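Local coordinates for protein ParA (PDB 3EZF) that probably acts as the nucleotide-binding partition ATPase of a plasmid or plasmid-like prophage and, in its ADP-bound form, as a transcriptional regulator, at residues Val282-His285 and Ser286-Tyr290; Thr328-Ser331 and Leu332-Glu335. One frame throughout, in Å; residues are numbered along the deposited sequence.

Contact 1 (Val282-His285 and Ser286-Tyr290); sequences VDFH and STLKY
S286 reaches back to V282 across one turn of helix 281-291, which follows strand 272-277 in the ParA P-loop NTPase fold. Its N donates a weak hydrogen bond to V282 O. T287 grips D283 O twice: its N gives a nearly straight bond of 3.1 Å (N-H...O 175°), and its OG1, placed beside the backbone N by a chi1 of -54°, bonds to the same D283 O from the other face of the carbonyl plane. The OG1 bond turns the hydroxyl back onto its own helix, while the T287 side chain also packs on T275 and T277. L288 makes a weak backbone bond to F284 O and lays CD1 over one face of the F284 ring, a CH-pi contact 4.1 Å from its centroid. F284 leans on S329 and L332 of helix 324-337, and M24 of the second subunit also packs against it. K289 N bonds to H285 O at 2.9 Å, in the carbonyl plane. Beyond that bond the two side chains run alongside each other in the same direction, with L21 of the second subunit against both. The lysine, bent at chi2 (70°), brings its CD obliquely to the imidazole, 3.7 Å from H285 CE1.

Contact 2 (Thr328-Ser331 and Leu332-Glu335); sequences TSHS and LARE
Helix 324-337 follows strand 312-317, an outermost strand of the parallel sheet within this chain, and T328-E335 form about two of its turns. L332 N donates to T328 O at 3.3 Å, a bent i to i+4 bond with an N-H...O angle of 145°. The leucine folds back over the same carbonyl: with CG beside the backbone N (chi1 -58°), its CD1 comes to 3.7 Å from T328 O and 4.1 Å from S329 CA. L332 also packs on F284 of helix 281-291 and on L20 of the second subunit. H330 O takes two weak backbone bonds, from A333 N at 3.0 Å (N-H...O 135°) and from R334 N at 3.4 Å. The first spans three residues and the second four, so the carbonyl is shared between 3-10 and alpha spacing. A333 CB lies at the edge of the H330 imidazole, near its plane, 4.5 Å from CD2. S329, H330 and A333 all pack on M317, which seats this side of the helix on strand 312-317. Two hydroxyls bond outside the segments: S329 OG to P279 O, and T328 OG1 to R324 O, one turn back in the helix. A helix packed against a parallel strand and against a neighbouring helix is characteristic of the layered alpha/beta architecture of P-loop NTPases.

Contacts 1 and 2 lie on two neighbouring helices, 281-291 and 324-337, with centres about 12 Å apart. Each is a partly buried run of helical turns, but contact 1 has three buried and one exposed residue among those that touch, and contact 2 two of each. The join between them is F284 of contact 1, whose CZ packs 3.3 Å from L332 CB of contact 2. Backbone bonds run through both; contact 1 adds a threonine hydroxyl bond, a CH-pi contact and a lysine chain packed alongside a histidine, whereas in contact 2 the side chains across the segments contribute mainly packing. Both also touch the second subunit, where L20 packs on L288 and on L332.

Contact 1 (Val282-His285 and Ser286-Tyr290)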
ATOM      1  N   VAL A 282      14.962  -4.975  -4.951  1.00 96.03           N
ATOM      2  CA  VAL A 282      13.729  -5.557  -5.483  1.00 95.31           C
ATOM      3  C   VAL A 282      12.779  -4.494  -6.019  1.00 92.53           C
ATOM      4  O   VAL A 282      12.135  -4.685  -7.052  1.00 90.42           O
ATOM      5  CB  VAL A 282      12.992  -6.394  -4.410  1.00 96.92           C
ATOM      6  CG1 VAL A 282      11.602  -6.762  -4.900  1.00 97.06           C
ATOM      7  CG2 VAL A 282      13.782  -7.663  -4.111  1.00 98.88           C
ATOM      8  N   ASP A 283      12.694  -3.378  -5.304  1.00 89.55           N
ATOM      9  CA  ASP A 283      11.831  -2.274  -5.701  1.00 86.53           C
ATOM     10  C   ASP A 283      12.336  -1.666  -7.006  1.00 82.00           C
ATOM     11  O   ASP A 283      11.576  -1.071  -7.767  1.00 81.68           O
ATOM     12  CB  ASP A 283      11.799  -1.217  -4.593  1.00 90.32           C
ATOM     13  CG  ASP A 283      11.092  -1.707  -3.333  1.00 91.25           C
ATOM     14  OD1 ASP A 283      11.356  -2.854  -2.905  1.00 91.08           O
ATOM     15  OD2 ASP A 283      10.279  -0.940  -2.770  1.00 90.88           O
ATOM     16  N   PHE A 284      13.631  -1.823  -7.252  1.00 78.84           N
ATOM     17  CA  PHE A 284      14.258  -1.322  -8.473  1.00 74.13           C
ATOM     18  C   PHE A 284      13.691  -2.112  -9.661  1.00 69.64           C
ATOM     19  O   PHE A 284      13.471  -1.582 -10.756  1.00 64.85           O
ATOM     20  CB  PHE A 284      15.779  -1.515  -8.390  1.00 73.91           C
ATOM     21  CG  PHE A 284      16.502  -1.222  -9.673  1.00 73.14           C
ATOM     22  CD1 PHE A 284      16.493   0.061 -10.219  1.00 71.95           C
ATOM     23  CD2 PHE A 284      17.178  -2.238 -10.346  1.00 74.44           C
ATOM     24  CE1 PHE A 284      17.144   0.330 -11.418  1.00 72.99           C
ATOM     25  CE2 PHE A 284      17.836  -1.985 -11.550  1.00 76.30           C
ATOM     26  CZ  PHE A 284      17.817  -0.696 -12.090  1.00 77.26           C
ATOM     27  N   HIS A 285      13.453  -3.390  -9.436  1.00 64.39           N
ATOM     28  CA  HIS A 285      12.915  -4.207 -10.492  1.00 64.98           C
ATOM     29  C   HIS A 285      11.497  -3.744 -10.832  1.00 64.92           C
ATOM     30  O   HIS A 285      11.172  -3.541 -12.001  1.00 67.25           O
ATOM     31  CB  HIS A 285      12.920  -5.673 -10.061  1.00 66.19           C
ATOM     32  CG  HIS A 285      12.615  -6.624 -11.167  1.00 68.16           C
ATOM     33  ND1 HIS A 285      11.385  -6.669 -11.793  1.00 74.08           N
ATOM     34  CD2 HIS A 285      13.378  -7.557 -11.784  1.00 70.65           C
ATOM     35  CE1 HIS A 285      11.406  -7.587 -12.743  1.00 72.52           C
ATOM     36  NE2 HIS A 285      12.609  -8.139 -12.756  1.00 71.63           N
ATOM     37  N   SER A 286      10.666  -3.559  -9.806  1.00 64.36           N
ATOM     38  CA  SER A 286       9.272  -3.138  -9.980  1.00 60.74           C
ATOM     39  C   SER A 286       9.091  -1.837 -10.731  1.00 61.17           C
ATOM     40  O   SER A 286       8.313  -1.758 -11.683  1.00 60.42           O
ATOM     41  CB  SER A 286       8.582  -2.998  -8.629  1.00 58.10           C
ATOM     42  OG  SER A 286       8.386  -4.264  -8.039  1.00 61.33           O
ATOM     43  N   THR A 287       9.797  -0.808 -10.285  1.00 57.85           N
ATOM     44  CA  THR A 287       9.687   0.492 -10.921  1.00 57.85           C
ATOM     45  C   THR A 287       9.983   0.406 -12.417  1.00 54.52           C
ATOM     46  O   THR A 287       9.336   1.082 -13.224  1.00 52.97           O
ATOM     47  CB  THR A 287      10.618   1.506 -10.235  1.00 53.85           C
ATOM     48  OG1 THR A 287      10.337   1.513  -8.828  1.00 54.40           O
ATOM     49  CG2 THR A 287      10.381   2.909 -10.783  1.00 54.50           C
ATOM     50  N   LEU A 288      10.945  -0.440 -12.780  1.00 54.70           N
ATOM     51  CA  LEU A 288      11.316  -0.624 -14.183  1.00 57.47           C
ATOM     52  C   LEU A 288      10.180  -1.331 -14.885  1.00 56.61           C
ATOM     53  O   LEU A 288       9.752  -0.937 -15.967  1.00 56.21           O
ATOM     54  CB  LEU A 288      12.584  -1.469 -14.320  1.00 54.86           C
ATOM     55  CG  LEU A 288      13.916  -0.869 -13.879  1.00 52.20           C
ATOM     56  CD1 LEU A 288      15.024  -1.822 -14.270  1.00 51.82           C
ATOM     57  CD2 LEU A 288      14.130   0.471 -14.544  1.00 49.14           C
ATOM     58  N   LYS A 289       9.702  -2.388 -14.252  1.00 59.20           N
ATOM     59  CA  LYS A 289       8.593  -3.160 -14.780  1.00 63.28           C
ATOM     60  C   LYS A 289       7.457  -2.164 -15.059  1.00 64.58           C
ATOM     61  O   LYS A 289       6.836  -2.191 -16.121  1.00 63.01           O
ATOM     62  CB  LYS A 289       8.153  -4.191 -13.729  1.00 66.32           C
ATOM     63  CG  LYS A 289       7.587  -5.484 -14.280  1.00 70.93           C
ATOM     64  CD  LYS A 289       8.672  -6.314 -14.948  1.00 76.57           C
ATOM     65  CE  LYS A 289       8.166  -7.697 -15.301  1.00 79.95           C
ATOM     66  NZ  LYS A 289       7.784  -8.433 -14.069  1.00 81.79           N
ATOM     67  N   TYR A 290       7.209  -1.276 -14.096  1.00 66.07           N
ATOM     68  CA  TYR A 290       6.157  -0.267 -14.203  1.00 63.04           C
ATOM     69  C   TYR A 290       6.427   0.719 -15.326  1.00 63.61           C
ATOM     70  O   TYR A 290       5.534   1.027 -16.119  1.00 65.45           O
ATOM     71  CB  TYR A 290       6.016   0.487 -12.879  1.00 64.48           C
ATOM     72  CG  TYR A 290       4.908   1.520 -12.871  1.00 65.27           C
ATOM     73  CD1 TYR A 290       5.157   2.844 -13.236  1.00 68.63           C
ATOM     74  CD2 TYR A 290       3.621   1.186 -12.456  1.00 66.54           C
ATOM     75  CE1 TYR A 290       4.146   3.816 -13.192  1.00 66.51           C
ATOM     76  CE2 TYR A 290       2.609   2.143 -12.409  1.00 67.94           C
ATOM     77  CZ  TYR A 290       2.882   3.457 -12.769  1.00 66.04           C
ATOM     78  OH  TYR A 290       1.898   4.415 -12.694  1.00 66.61           O
TER

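Contact 2 (Thr328-Ser331 and Leu332-Glu335)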
ATOM      1  N   THR A 328      24.200   0.317  -6.756  1.00 98.50           N
ATOM      2  CA  THR A 328      24.316  -0.401  -8.028  1.00 97.78           C
ATOM      3  C   THR A 328      23.075  -0.198  -8.882  1.00 96.59           C
ATOM      4  O   THR A 328      23.160  -0.091 -10.109  1.00 94.85           O
ATOM      5  CB  THR A 328      24.502  -1.930  -7.803  1.00 98.39           C
ATOM      6  OG1 THR A 328      25.791  -2.177  -7.224  1.00 99.43           O
ATOM      7  CG2 THR A 328      24.375  -2.696  -9.121  1.00 96.01           C
ATOM      8  N   SER A 329      21.917  -0.169  -8.231  1.00 96.85           N
ATOM      9  CA  SER A 329      20.670   0.036  -8.948  1.00 97.74           C
ATOM     10  C   SER A 329      20.587   1.524  -9.257  1.00 97.34           C
ATOM     11  O   SER A 329      19.753   1.969 -10.044  1.00 96.36           O
ATOM     12  CB  SER A 329      19.465  -0.426  -8.105  1.00 95.56           C
ATOM     13  OG  SER A 329      19.289   0.348  -6.934  1.00 90.46           O
ATOM     14  N   HIS A 330      21.476   2.287  -8.629  1.00 97.32           N
ATOM     15  CA  HIS A 330      21.544   3.728  -8.837  1.00 97.09           C
ATOM     16  C   HIS A 330      22.237   3.998 -10.171  1.00 96.59           C
ATOM     17  O   HIS A 330      21.815   4.862 -10.945  1.00 94.08           O
ATOM     18  CB  HIS A 330      22.345   4.393  -7.719  1.00 98.26           C
ATOM     19  CG  HIS A 330      22.515   5.867  -7.896  1.00 99.68           C
ATOM     20  ND1 HIS A 330      23.569   6.569  -7.357  1.00101.85           N
ATOM     21  CD2 HIS A 330      21.745   6.783  -8.539  1.00100.03           C
ATOM     22  CE1 HIS A 330      23.445   7.852  -7.656  1.00101.73           C
ATOM     23  NE2 HIS A 330      22.347   8.004  -8.371  1.00100.44           N
ATOM     24  N   SER A 331      23.313   3.252 -10.419  1.00 97.26           N
ATOM     25  CA  SER A 331      24.091   3.371 -11.645  1.00 94.31           C
ATOM     26  C   SER A 331      23.223   2.922 -12.809  1.00 93.59           C
ATOM     27  O   SER A 331      23.352   3.424 -13.916  1.00 91.97           O
ATOM     28  CB  SER A 331      25.351   2.501 -11.555  1.00 93.94           C
ATOM     29  OG  SER A 331      26.105   2.554 -12.752  1.00 91.25           O
ATOM     30  N   LEU A 332      22.333   1.972 -12.537  1.00 96.52           N
ATOM     31  CA  LEU A 332      21.414   1.451 -13.546  1.00 98.40           C
ATOM     32  C   LEU A 332      20.261   2.433 -13.772  1.00 99.21           C
ATOM     33  O   LEU A 332      19.557   2.360 -14.780  1.00 99.61           O
ATOM     34  CB  LEU A 332      20.861   0.094 -13.099  1.00 96.11           C
ATOM     35  CG  LEU A 332      21.905  -0.987 -12.827  1.00 95.04           C
ATOM     36  CD1 LEU A 332      21.227  -2.253 -12.347  1.00 94.33           C
ATOM     37  CD2 LEU A 332      22.696  -1.246 -14.095  1.00 93.94           C
ATOM     38  N   ALA A 333      20.078   3.350 -12.823  1.00100.83           N
ATOM     39  CA  ALA A 333      19.027   4.360 -12.907  1.00100.72           C
ATOM     40  C   ALA A 333      19.374   5.357 -14.007  1.00101.67           C
ATOM     41  O   ALA A 333      18.559   5.633 -14.893  1.00101.80           O
ATOM     42  CB  ALA A 333      18.887   5.085 -11.570  1.00100.41           C
ATOM     43  N   ARG A 334      20.589   5.895 -13.938  1.00100.39           N
ATOM     44  CA  ARG A 334      21.053   6.848 -14.933  1.00 99.63           C
ATOM     45  C   ARG A 334      20.824   6.289 -16.334  1.00 98.80           C
ATOM     46  O   ARG A 334      20.571   7.040 -17.271  1.00 97.04           O
ATOM     47  CB  ARG A 334      22.535   7.160 -14.704  1.00100.69           C
ATOM     48  CG  ARG A 334      22.784   8.318 -13.736  1.00101.45           C
ATOM     49  CD  ARG A 334      23.014   9.623 -14.503  1.00102.14           C
ATOM     50  NE  ARG A 334      23.043  10.813 -13.650  1.00101.20           N
ATOM     51  CZ  ARG A 334      23.820  10.963 -12.581  1.00 99.47           C
ATOM     52  NH1 ARG A 334      24.645   9.990 -12.208  1.00 98.47           N
ATOM     53  NH2 ARG A 334      23.784  12.096 -11.893  1.00 97.22           N
ATOM     54  N   GLU A 335      20.905   4.967 -16.466  1.00 99.78           N
ATOM     55  CA  GLU A 335      20.684   4.300 -17.750  1.00100.70           C
ATOM     56  C   GLU A 335      19.340   4.691 -18.350  1.00100.43           C
ATOM     57  O   GLU A 335      19.258   5.567 -19.210  1.00102.44           O
ATOM     58  CB  GLU A 335      20.697   2.787 -17.574  1.00102.96           C
ATOM     59  CG  GLU A 335      22.066   2.152 -17.608  1.00108.65           C
ATOM     60  CD  GLU A 335      22.933   2.549 -16.439  1.00112.91           C
ATOM     61  OE1 GLU A 335      23.190   3.762 -16.282  1.00115.04           O
ATOM     62  OE2 GLU A 335      23.361   1.645 -15.683  1.00112.26           O
TER